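Local coordinates for protein structure-specific endonuclease subunit SLX1 (Candida glabrata, PDB 4XLG) that probably acts as the catalytic subunit of the SLX1-SLX4 endonuclease, nicking one strand of duplex DNA close to branch junctions during repair and recombination, at residues Cys13-Ser18 with Glu61-Val66; Asn32-Leu37 with Lys185-Val190; His80-Gly85 with Ala112-Leu117; Thr129-Asn134 with Thr160-Gln165. The protein carries 1 engineered substitution. All coordinates share one frame; numbering follows the deposited sequence. Where two conformers were deposited one is given.

Interaction 1: residues Cys13-Ser18 with Glu61-Val66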
# COMPACT_ATOMS: atom_id res chain seq x y z
N CYS B 13 -7.38 3.39 2.77
CA CYS B 13 -8.79 3.19 2.38
C CYS B 13 -9.56 2.81 3.63
O CYS B 13 -9.25 1.79 4.23
CB CYS B 13 -8.95 2.05 1.37
SG CYS B 13 -8.33 2.38 -0.27
N TYR B 14 -10.58 3.60 3.97
CA TYR B 14 -11.27 3.46 5.25
C TYR B 14 -12.68 3.02 5.08
O TYR B 14 -13.33 3.23 4.05
CB TYR B 14 -11.25 4.79 6.05
CG TYR B 14 -11.81 6.00 5.24
CD1 TYR B 14 -13.19 6.31 5.27
CD2 TYR B 14 -10.94 6.80 4.44
CE1 TYR B 14 -13.69 7.40 4.54
CE2 TYR B 14 -11.44 7.92 3.73
CZ TYR B 14 -12.84 8.19 3.81
OH TYR B 14 -13.33 9.24 3.10
N LEU B 15 -13.16 2.37 6.15
CA LEU B 15 -14.58 2.00 6.23
C LEU B 15 -15.21 2.75 7.41
O LEU B 15 -14.69 2.69 8.54
CB LEU B 15 -14.70 0.48 6.44
CG LEU B 15 -16.14 -0.04 6.70
CD1 LEU B 15 -17.04 0.20 5.46
CD2 LEU B 15 -16.10 -1.54 7.11
N LEU B 16 -16.29 3.48 7.13
CA LEU B 16 -17.04 4.19 8.18
C LEU B 16 -18.32 3.42 8.42
O LEU B 16 -18.88 2.84 7.50
CB LEU B 16 -17.44 5.61 7.76
CG LEU B 16 -16.32 6.51 7.20
CD1 LEU B 16 -16.99 7.92 6.87
CD2 LEU B 16 -15.15 6.60 8.25
N GLN B 17 -18.75 3.43 9.67
CA GLN B 17 -20.05 2.90 10.03
C GLN B 17 -20.76 3.98 10.83
O GLN B 17 -20.23 4.46 11.81
CB GLN B 17 -19.89 1.63 10.88
CG GLN B 17 -21.29 1.01 11.28
CD GLN B 17 -21.13 -0.29 12.09
OE1 GLN B 17 -20.02 -0.63 12.54
NE2 GLN B 17 -22.22 -0.99 12.29
N SER B 18 -21.96 4.36 10.41
CA SER B 18 -22.68 5.40 11.17
C SER B 18 -22.89 4.97 12.62
O SER B 18 -23.27 3.79 12.92
CB SER B 18 -24.04 5.69 10.47
OG SER B 18 -24.83 6.55 11.32
N GLU B 61 -18.39 6.52 12.72
CA GLU B 61 -17.21 5.92 13.37
C GLU B 61 -16.29 5.34 12.29
O GLU B 61 -16.77 4.63 11.41
CB GLU B 61 -17.66 4.74 14.32
CG GLU B 61 -16.47 4.03 15.00
CD GLU B 61 -16.90 2.74 15.71
OE1 GLU B 61 -18.05 2.29 15.53
OE2 GLU B 61 -16.05 2.18 16.46
N MET B 62 -14.99 5.68 12.30
CA MET B 62 -14.09 5.00 11.36
C MET B 62 -13.74 3.66 11.99
O MET B 62 -13.03 3.61 12.97
CB MET B 62 -12.83 5.85 11.08
CG MET B 62 -11.92 5.14 10.02
SD MET B 62 -10.49 6.20 9.60
CE MET B 62 -11.32 7.52 8.72
N VAL B 63 -14.23 2.55 11.42
CA VAL B 63 -14.01 1.30 12.13
C VAL B 63 -12.76 0.54 11.69
O VAL B 63 -12.23 -0.31 12.44
CB VAL B 63 -15.26 0.35 11.99
CG1 VAL B 63 -16.49 1.02 12.71
CG2 VAL B 63 -15.63 -0.01 10.52
N ALA B 64 -12.31 0.82 10.47
CA ALA B 64 -11.12 0.11 9.93
C ALA B 64 -10.47 0.97 8.87
O ALA B 64 -11.13 1.78 8.22
CB ALA B 64 -11.49 -1.27 9.33
N ILE B 65 -9.17 0.77 8.68
CA ILE B 65 -8.52 1.43 7.55
C ILE B 65 -7.41 0.48 7.06
O ILE B 65 -6.75 -0.18 7.87
CB ILE B 65 -7.98 2.85 7.93
CG1 ILE B 65 -7.47 3.59 6.66
CG2 ILE B 65 -6.86 2.78 9.04
CD1 ILE B 65 -7.29 5.14 7.02
N VAL B 66 -7.27 0.39 5.75
CA VAL B 66 -6.21 -0.39 5.11
C VAL B 66 -5.22 0.65 4.63
O VAL B 66 -5.62 1.57 3.90
CB VAL B 66 -6.74 -1.19 3.92
CG1 VAL B 66 -5.59 -1.95 3.13
CG2 VAL B 66 -7.85 -2.20 4.41
O HOH W 1 -18.93 -0.27 15.11
O HOH W 2 -20.54 2.81 14.51
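Cys13 and Val66 open an antiparallel pairing in which they are joined by two reciprocal backbone bonds, Cys13 N to Val66 O at 2.8 Å and Val66 N to Cys13 O at 2.9 Å. Gln17 and Glu61 exchange the same two bonds at the far end. Between them the register slips by one residue: Leu15 O takes Val63 N while Leu15 N reaches Ala64 O, so Val63 and Ala64 together face one leucine in a classic beta bulge. Strand 12-18 lies between strands 25-30 and 60-67 in the sheet of the GIY-YIG domain, and Cys13 and Tyr14 probably occupy the last two positions of the segment corresponding to the GIY motif.

Apolar contacts cover both faces. Met62 bends at chi3 (-69°), bringing CE to 3.8 Å from Tyr14 CB and making an oblique Met-aromatic contact, the flexible thioether fitting beside a rigid ring. Leu16 CD2 rests on Met62 CB at 3.7 Å. Val63 splits its methyls, CG2 meeting Leu15 CD2 at 3.8 Å and CG1 the Gln17 side chain. The tyrosine ring extends clear of 61-66, and its hydroxyl bonds His40 and Arg36.

Polar ends meet through water. One molecule donates to Gln17 OE1 at 2.8 Å and to Glu61 OE1 at 2.7 Å, while Gln17 NE2 bonds Arg22 O and Glu61 OE2 takes Asn134 ND2.

Interaction 2: residues Asn32-Leu37 with Lys185-Val190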
# COMPACT_ATOMS: atom_id res chain seq x y z
N ASN B 32 -5.01 11.67 4.86
CA ASN B 32 -5.12 12.19 6.21
C ASN B 32 -6.51 11.81 6.74
O ASN B 32 -7.48 12.53 6.51
CB ASN B 32 -4.93 13.71 6.26
CG ASN B 32 -5.00 14.27 7.68
OD1 ASN B 32 -5.55 13.64 8.59
ND2 ASN B 32 -4.47 15.46 7.86
N PRO B 33 -6.56 10.71 7.46
CA PRO B 33 -7.87 10.18 7.91
C PRO B 33 -8.47 11.02 9.03
O PRO B 33 -9.71 10.96 9.21
CB PRO B 33 -7.53 8.75 8.40
CG PRO B 33 -6.05 8.88 8.91
CD PRO B 33 -5.42 9.85 7.86
N VAL B 34 -7.65 11.79 9.78
CA VAL B 34 -8.21 12.61 10.85
C VAL B 34 -9.01 13.78 10.23
O VAL B 34 -10.19 14.01 10.56
CB VAL B 34 -7.08 13.17 11.79
CG1 VAL B 34 -7.77 14.02 12.88
CG2 VAL B 34 -6.31 11.94 12.40
N ARG B 35 -8.33 14.51 9.31
CA ARG B 35 -8.97 15.62 8.63
C ARG B 35 -10.22 15.11 7.85
O ARG B 35 -11.31 15.74 7.87
CB ARG B 35 -7.97 16.25 7.67
CG ARG B 35 -8.55 17.46 6.95
CD ARG B 35 -7.40 18.19 6.22
NE ARG B 35 -8.01 19.42 5.73
CZ ARG B 35 -8.64 19.47 4.56
NH1 ARG B 35 -9.23 20.60 4.17
NH2 ARG B 35 -8.62 18.38 3.78
N ARG B 36 -10.04 13.95 7.22
CA ARG B 36 -11.16 13.39 6.41
C ARG B 36 -12.35 13.05 7.29
O ARG B 36 -13.50 13.33 6.94
CB ARG B 36 -10.72 12.16 5.67
CG ARG B 36 -11.86 11.46 4.84
CD ARG B 36 -12.48 12.40 3.80
NE ARG B 36 -11.45 12.84 2.84
CZ ARG B 36 -10.97 12.07 1.88
NH1 ARG B 36 -9.98 12.54 1.11
NH2 ARG B 36 -11.50 10.87 1.61
N LEU B 37 -12.09 12.41 8.42
CA LEU B 37 -13.21 12.10 9.30
C LEU B 37 -13.89 13.37 9.82
O LEU B 37 -15.12 13.42 9.91
CB LEU B 37 -12.70 11.18 10.45
CG LEU B 37 -13.77 10.63 11.39
CD1 LEU B 37 -14.86 9.85 10.62
CD2 LEU B 37 -12.98 9.70 12.38
N LYS B 185 -14.01 9.36 21.15
CA LYS B 185 -13.01 8.31 21.41
C LYS B 185 -12.46 7.76 20.11
O LYS B 185 -11.24 7.53 19.99
CB LYS B 185 -13.60 7.16 22.25
CG LYS B 185 -13.70 7.50 23.76
CD LYS B 185 -14.37 6.37 24.53
CE LYS B 185 -14.25 6.55 26.05
NZ LYS B 185 -14.56 7.95 26.45
N ASN B 186 -13.34 7.56 19.14
CA ASN B 186 -12.89 7.06 17.84
C ASN B 186 -11.92 8.07 17.18
O ASN B 186 -10.89 7.68 16.63
CB ASN B 186 -14.10 6.81 16.94
CG ASN B 186 -13.71 6.39 15.49
OD1 ASN B 186 -13.98 7.12 14.53
ND2 ASN B 186 -13.14 5.18 15.36
N MET B 187 -12.21 9.36 17.27
CA MET B 187 -11.29 10.39 16.67
C MET B 187 -9.91 10.26 17.30
O MET B 187 -8.90 10.39 16.59
CB MET B 187 -11.79 11.84 16.94
CG MET B 187 -12.94 12.22 16.01
SD MET B 187 -12.36 12.39 14.24
CE MET B 187 -11.17 13.67 14.32
N GLU B 188 -9.87 10.04 18.59
CA GLU B 188 -8.58 9.98 19.31
C GLU B 188 -7.82 8.74 18.79
O GLU B 188 -6.59 8.78 18.59
CB GLU B 188 -8.76 9.92 20.85
CG GLU B 188 -7.41 10.12 21.46
CD GLU B 188 -6.89 11.53 21.11
OE1 GLU B 188 -5.73 11.69 20.63
OE2 GLU B 188 -7.70 12.47 21.27
N LEU B 189 -8.53 7.61 18.59
CA LEU B 189 -7.86 6.40 18.07
C LEU B 189 -7.28 6.62 16.66
O LEU B 189 -6.19 6.11 16.33
CB LEU B 189 -8.84 5.19 18.01
CG LEU B 189 -9.38 4.82 19.39
CD1 LEU B 189 -10.44 3.65 19.19
CD2 LEU B 189 -8.31 4.33 20.32
N VAL B 190 -8.04 7.32 15.82
CA VAL B 190 -7.62 7.56 14.43
C VAL B 190 -6.40 8.52 14.49
O VAL B 190 -5.39 8.30 13.78
CB VAL B 190 -8.76 8.17 13.57
CG1 VAL B 190 -8.23 8.61 12.15
CG2 VAL B 190 -9.93 7.15 13.38
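Leu37 and Met187 lie alongside each other, running in opposite senses, the thioether following the leucine branch with SD only 3.3 Å from Leu37 CD2, a tight fit. Two successive bends in the methionine, chi2 -69° and chi3 -61°, fold its end back toward the other helix. They carry CE onward to Val34 CG1, at 3.7 Å, and one unbranched side chain thereby spans about one turn of its partner. The CB of Leu37 is directed at the long helix, and CD2 also lies 3.5 Å from Asn186 OD1. That oxygen is not left to an apolar neighbour, since it accepts a hydrogen bond from Met62 N on the sheet.

The two helices, 33-41 of the GIY-YIG catalytic domain and the long helix 176-213, run nearly antiparallel, their short axes 153° apart and 9.9 Å at closest approach. Such spacing suits valine, leucine and methionine interleaved without any hydrogen bond between the segments.

Val190 works as a fork aimed at the shorter helix. Its CG1 prong enters between Pro33 CB, at 3.8 Å, and Val34 CG2, at 3.9 Å, while CG2 faces Leu37 CD2. Val34 passes Val190 in the opposite sense, splitting its two methyls between Val190 and Met187. Pro33 suits the first turn of the helix, where its lack of an N-H costs nothing, and it presents a compact ring to Val190. Just before it, Asn32 is the N-cap: its OD1 accepts a nearly straight bond from Arg35 N, the donor standing well above the carboxamide plane, and a weak one from Val34 N.

Interaction 3: residues His80-Gly85 with Ala112-Leu117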
# COMPACT_ATOMS: atom_id res chain seq x y z
N HIS B 80 -12.05 1.51 -5.16
CA HIS B 80 -13.11 1.27 -6.14
C HIS B 80 -13.47 -0.21 -6.20
O HIS B 80 -14.63 -0.55 -6.38
CB HIS B 80 -12.65 1.81 -7.51
CG HIS B 80 -12.51 3.30 -7.52
ND1 HIS B 80 -11.69 3.98 -8.40
CD2 HIS B 80 -13.07 4.24 -6.73
CE1 HIS B 80 -11.76 5.27 -8.15
NE2 HIS B 80 -12.59 5.46 -7.14
N ALA B 81 -12.48 -1.09 -6.06
CA ALA B 81 -12.77 -2.53 -6.09
C ALA B 81 -13.64 -2.92 -4.86
O ALA B 81 -14.59 -3.72 -4.96
CB ALA B 81 -11.45 -3.31 -6.09
N TRP B 82 -13.26 -2.34 -3.73
CA TRP B 82 -13.94 -2.61 -2.45
C TRP B 82 -15.41 -2.15 -2.57
O TRP B 82 -16.35 -2.88 -2.21
CB TRP B 82 -13.18 -1.89 -1.33
CG TRP B 82 -13.66 -2.22 0.08
CD1 TRP B 82 -14.61 -3.15 0.45
CD2 TRP B 82 -13.13 -1.67 1.27
NE1 TRP B 82 -14.70 -3.18 1.85
CE2 TRP B 82 -13.79 -2.28 2.36
CE3 TRP B 82 -12.14 -0.70 1.52
CZ2 TRP B 82 -13.54 -1.92 3.68
CZ3 TRP B 82 -11.86 -0.36 2.84
CH2 TRP B 82 -12.56 -0.98 3.91
N GLN B 83 -15.63 -0.95 -3.11
CA GLN B 83 -17.00 -0.46 -3.35
C GLN B 83 -17.77 -1.25 -4.38
O GLN B 83 -18.98 -1.37 -4.26
CB GLN B 83 -16.98 1.01 -3.79
CG GLN B 83 -16.45 1.92 -2.66
CD GLN B 83 -16.25 3.37 -3.12
OE1 GLN B 83 -15.62 3.64 -4.16
NE2 GLN B 83 -16.85 4.30 -2.38
N HIS B 84 -17.11 -1.78 -5.40
CA HIS B 84 -17.84 -2.43 -6.48
C HIS B 84 -18.26 -3.81 -5.99
O HIS B 84 -19.32 -4.31 -6.37
CB HIS B 84 -17.02 -2.56 -7.76
N GLY B 85 -17.44 -4.40 -5.12
CA GLY B 85 -17.81 -5.63 -4.43
C GLY B 85 -17.39 -6.86 -5.19
O GLY B 85 -16.81 -6.73 -6.25
N ALA B 112 -15.42 -9.14 4.38
CA ALA B 112 -14.96 -10.19 3.48
C ALA B 112 -14.29 -9.63 2.22
O ALA B 112 -13.33 -10.21 1.72
CB ALA B 112 -16.12 -11.11 3.07
N MET B 113 -14.82 -8.52 1.71
CA MET B 113 -14.22 -7.90 0.51
C MET B 113 -12.78 -7.49 0.81
O MET B 113 -11.92 -7.55 -0.09
CB MET B 113 -15.02 -6.68 0.04
CG MET B 113 -16.23 -7.03 -0.84
SD MET B 113 -15.65 -7.90 -2.34
CE MET B 113 -14.44 -6.77 -3.03
N ILE B 114 -12.50 -7.07 2.05
CA ILE B 114 -11.11 -6.70 2.37
C ILE B 114 -10.20 -7.90 2.17
O ILE B 114 -9.16 -7.83 1.53
CB ILE B 114 -10.94 -6.21 3.82
CG1 ILE B 114 -11.84 -4.99 4.06
CG2 ILE B 114 -9.42 -5.86 4.08
CD1 ILE B 114 -11.92 -4.53 5.56
N THR B 115 -10.59 -9.01 2.76
CA THR B 115 -9.74 -10.19 2.65
C THR B 115 -9.58 -10.63 1.20
O THR B 115 -8.47 -10.93 0.77
CB THR B 115 -10.30 -11.36 3.47
OG1 THR B 115 -10.53 -10.88 4.81
CG2 THR B 115 -9.30 -12.53 3.49
N SER B 116 -10.68 -10.63 0.44
CA SER B 116 -10.59 -11.00 -0.96
C SER B 116 -9.60 -10.16 -1.74
O SER B 116 -8.85 -10.68 -2.57
CB SER B 116 -11.96 -10.93 -1.62
OG SER B 116 -12.79 -11.88 -0.99
N LEU B 117 -9.61 -8.87 -1.49
CA LEU B 117 -8.65 -7.98 -2.18
C LEU B 117 -7.20 -8.17 -1.70
O LEU B 117 -6.28 -8.14 -2.50
CB LEU B 117 -9.07 -6.52 -2.01
CG LEU B 117 -10.38 -6.18 -2.75
CD1 LEU B 117 -10.83 -4.75 -2.37
CD2 LEU B 117 -10.26 -6.32 -4.26
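Ala81 O has three neighbours: Gly85 N bonds it at 2.9 Å, His84 N adds a weak bond, and the Met113 methyl CE of the facing helix rests 3.6 Å away. Gly85, at a phi of 91°, takes a backbone shape that glycine allows, and with no side chain it lets Met113 SD come to 3.5 Å from its carbonyl C. The methionine curls over Gly85 through bends at chi2 and chi3.

Trp82 supplies the broad surface. Its CG lies opposite the backbone N (chi1 -173°), sending the indole across the facing helix toward the sheet, and Met113 CB approaches CD1. Ile114 lies alongside, pointing the same way, with CG1 above the ring plane near its rim and 3.5 Å from CZ2. The buried N-H of the indole is satisfied by Lys110 O. Leu117 divides its methyls, CD2 on Ala81 CB at 3.7 Å and CD1 against Trp82 CB.

Helix 72-84 and helix 107-118 meet at 133° between their short axes, and the indole carries the contact down onto the sheet, packing on Cys13 and Leu15 of strand 12-18 and Ile27 of strand 25-30.

Interaction 4: residues Thr129-Asn134 with Thr160-Gln165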
# COMPACT_ATOMS: atom_id res chain seq x y z
N THR B 129 -1.42 -2.98 5.39
CA THR B 129 -1.78 -3.18 6.79
C THR B 129 -3.27 -2.95 6.94
O THR B 129 -3.77 -1.89 6.53
CB THR B 129 -1.00 -2.21 7.72
OG1 THR B 129 0.40 -2.58 7.68
CG2 THR B 129 -1.51 -2.27 9.21
N LEU B 130 -3.96 -3.91 7.55
CA LEU B 130 -5.39 -3.76 7.86
C LEU B 130 -5.48 -3.40 9.37
O LEU B 130 -5.10 -4.20 10.22
CB LEU B 130 -6.14 -5.08 7.56
CG LEU B 130 -7.54 -5.20 8.17
CD1 LEU B 130 -8.45 -4.07 7.67
CD2 LEU B 130 -8.04 -6.61 7.80
N HIS B 131 -5.99 -2.21 9.68
CA HIS B 131 -6.03 -1.75 11.07
C HIS B 131 -7.48 -1.57 11.51
O HIS B 131 -8.24 -0.85 10.82
CB HIS B 131 -5.34 -0.39 11.22
CG HIS B 131 -5.37 0.10 12.64
ND1 HIS B 131 -4.46 -0.32 13.59
CD2 HIS B 131 -6.27 0.88 13.31
CE1 HIS B 131 -4.77 0.19 14.77
NE2 HIS B 131 -5.86 0.94 14.62
N PHE B 132 -7.85 -2.16 12.65
CA PHE B 132 -9.19 -1.95 13.25
C PHE B 132 -9.19 -0.97 14.41
O PHE B 132 -8.32 -1.04 15.28
CB PHE B 132 -9.77 -3.31 13.75
CG PHE B 132 -10.05 -4.23 12.63
CD1 PHE B 132 -11.25 -4.09 11.92
CD2 PHE B 132 -9.13 -5.20 12.25
CE1 PHE B 132 -11.55 -4.94 10.83
CE2 PHE B 132 -9.43 -6.10 11.17
CZ PHE B 132 -10.64 -5.96 10.45
N PHE B 133 -10.15 -0.06 14.42
CA PHE B 133 -10.34 0.86 15.52
C PHE B 133 -11.43 0.38 16.44
O PHE B 133 -11.69 0.97 17.52
CB PHE B 133 -10.73 2.23 15.00
CG PHE B 133 -9.70 2.84 14.09
CD1 PHE B 133 -8.51 3.39 14.66
CD2 PHE B 133 -9.89 2.86 12.70
CE1 PHE B 133 -7.55 3.98 13.83
CE2 PHE B 133 -8.92 3.47 11.84
CZ PHE B 133 -7.75 4.04 12.41
N ASN B 134 -12.10 -0.67 16.00
CA ASN B 134 -13.21 -1.23 16.80
C ASN B 134 -13.00 -2.73 16.90
O ASN B 134 -12.85 -3.41 15.87
CB ASN B 134 -14.59 -0.91 16.16
CG ASN B 134 -15.76 -1.40 17.03
OD1 ASN B 134 -15.97 -2.61 17.18
ND2 ASN B 134 -16.51 -0.46 17.65
N THR B 160 -0.47 -7.28 7.12
CA THR B 160 -0.41 -7.14 8.58
C THR B 160 -1.81 -6.78 9.09
O THR B 160 -2.53 -6.03 8.42
CB THR B 160 0.61 -6.04 8.98
OG1 THR B 160 1.88 -6.46 8.54
CG2 THR B 160 0.68 -5.82 10.52
N VAL B 161 -2.19 -7.32 10.25
CA VAL B 161 -3.47 -6.92 10.89
C VAL B 161 -3.17 -6.33 12.26
O VAL B 161 -2.39 -6.93 13.03
CB VAL B 161 -4.47 -8.13 11.02
CG1 VAL B 161 -5.81 -7.60 11.56
CG2 VAL B 161 -4.68 -8.73 9.65
N SER B 162 -3.77 -5.18 12.57
CA SER B 162 -3.53 -4.58 13.87
C SER B 162 -4.85 -4.08 14.45
O SER B 162 -5.84 -3.92 13.73
CB SER B 162 -2.48 -3.45 13.79
OG SER B 162 -2.81 -2.51 12.78
N LEU B 163 -4.82 -3.85 15.76
CA LEU B 163 -6.03 -3.42 16.50
C LEU B 163 -5.60 -2.33 17.47
O LEU B 163 -4.60 -2.50 18.20
CB LEU B 163 -6.66 -4.60 17.26
CG LEU B 163 -7.83 -4.24 18.20
CD1 LEU B 163 -9.07 -3.87 17.39
CD2 LEU B 163 -8.14 -5.46 19.15
N SER B 164 -6.33 -1.22 17.46
CA SER B 164 -5.97 -0.11 18.34
C SER B 164 -5.90 -0.51 19.80
O SER B 164 -6.76 -1.24 20.27
CB SER B 164 -6.99 1.02 18.22
OG SER B 164 -6.74 1.82 17.09
N GLN B 165 -4.89 -0.03 20.50
CA GLN B 165 -4.94 -0.08 21.95
C GLN B 165 -6.19 0.72 22.35
O GLN B 165 -6.44 1.81 21.80
CB GLN B 165 -3.68 0.52 22.55
CG GLN B 165 -3.70 0.55 24.06
CD GLN B 165 -2.29 0.66 24.60
OE1 GLN B 165 -1.53 1.54 24.18
NE2 GLN B 165 -1.91 -0.27 25.48
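His131 has both ring nitrogens occupied by serines of the neighbouring strand: ND1 and Ser162 OG are 2.9 Å apart, NE2 and Ser164 OG 2.8 Å. Either partner could donate in each bond. Both hydroxyls lie at the ring edge, near its plane, and this two-point grip fixes the rotation of the imidazole. Ser162 reaches ND1 because its OG sits between the backbone N and carbonyl carbon (chi1 52°). Serine suits both places, being short enough to stay at the strand and able to donate or accept.

The main chains satisfy each other in parallel fashion. Leu130 N bonds Thr160 O at 2.7 Å and Leu130 O takes Ser162 N; Phe132 N bonds Ser162 O at 2.9 Å and Phe132 O accepts Ser164 N. Thr129, His131 and Phe133 make backbone bonds to strand 60-67 on the other edge, Phe133 also with Leu168. Strand 129-132, helix 135-143 and the adjoining parallel strand 160-168 form a beta-alpha-beta unit that extends the sheet to its outermost strand.

Asn134 caps that helix, OD1 accepting from Val137 N, while its ND2 is held by Thr169 O as well as Glu61. On the face of Leu130 and Phe132, Val161 CG1 lies 3.9 Å from Phe132 CE2 at the ring edge, and Leu163 CD1 packs on Phe132 CB at 3.7 Å. Across the sheet, Phe133 turns a ring face to His131, whose CD2 stands 3.4 Å above it.

Interactions 1 and 4 belong to one sheet, joined where strand 60-67 lies beside strand 129-132 and Ile65 O meets His131 N. Interaction 1 is wholly buried and antiparallel, its polar groups mostly backbone; interaction 4 is parallel, partly exposed at the outermost strand, and adds side-chain hydrogen bonds. Interactions 2 and 3 are helix pairs without cross-segment hydrogen bonds, packed against opposite faces of that sheet. Both are largely buried, though Met187 and Met113 are partly exposed and, in interaction 3, Gly85 is exposed at the margin. Interaction 2 reaches the sheet through Asn186 and Met62, and touches interaction 4 where Leu189 and Val190 meet Phe133. Interaction 3 reaches it through Trp82 against Leu15 and Ile114 against Leu130.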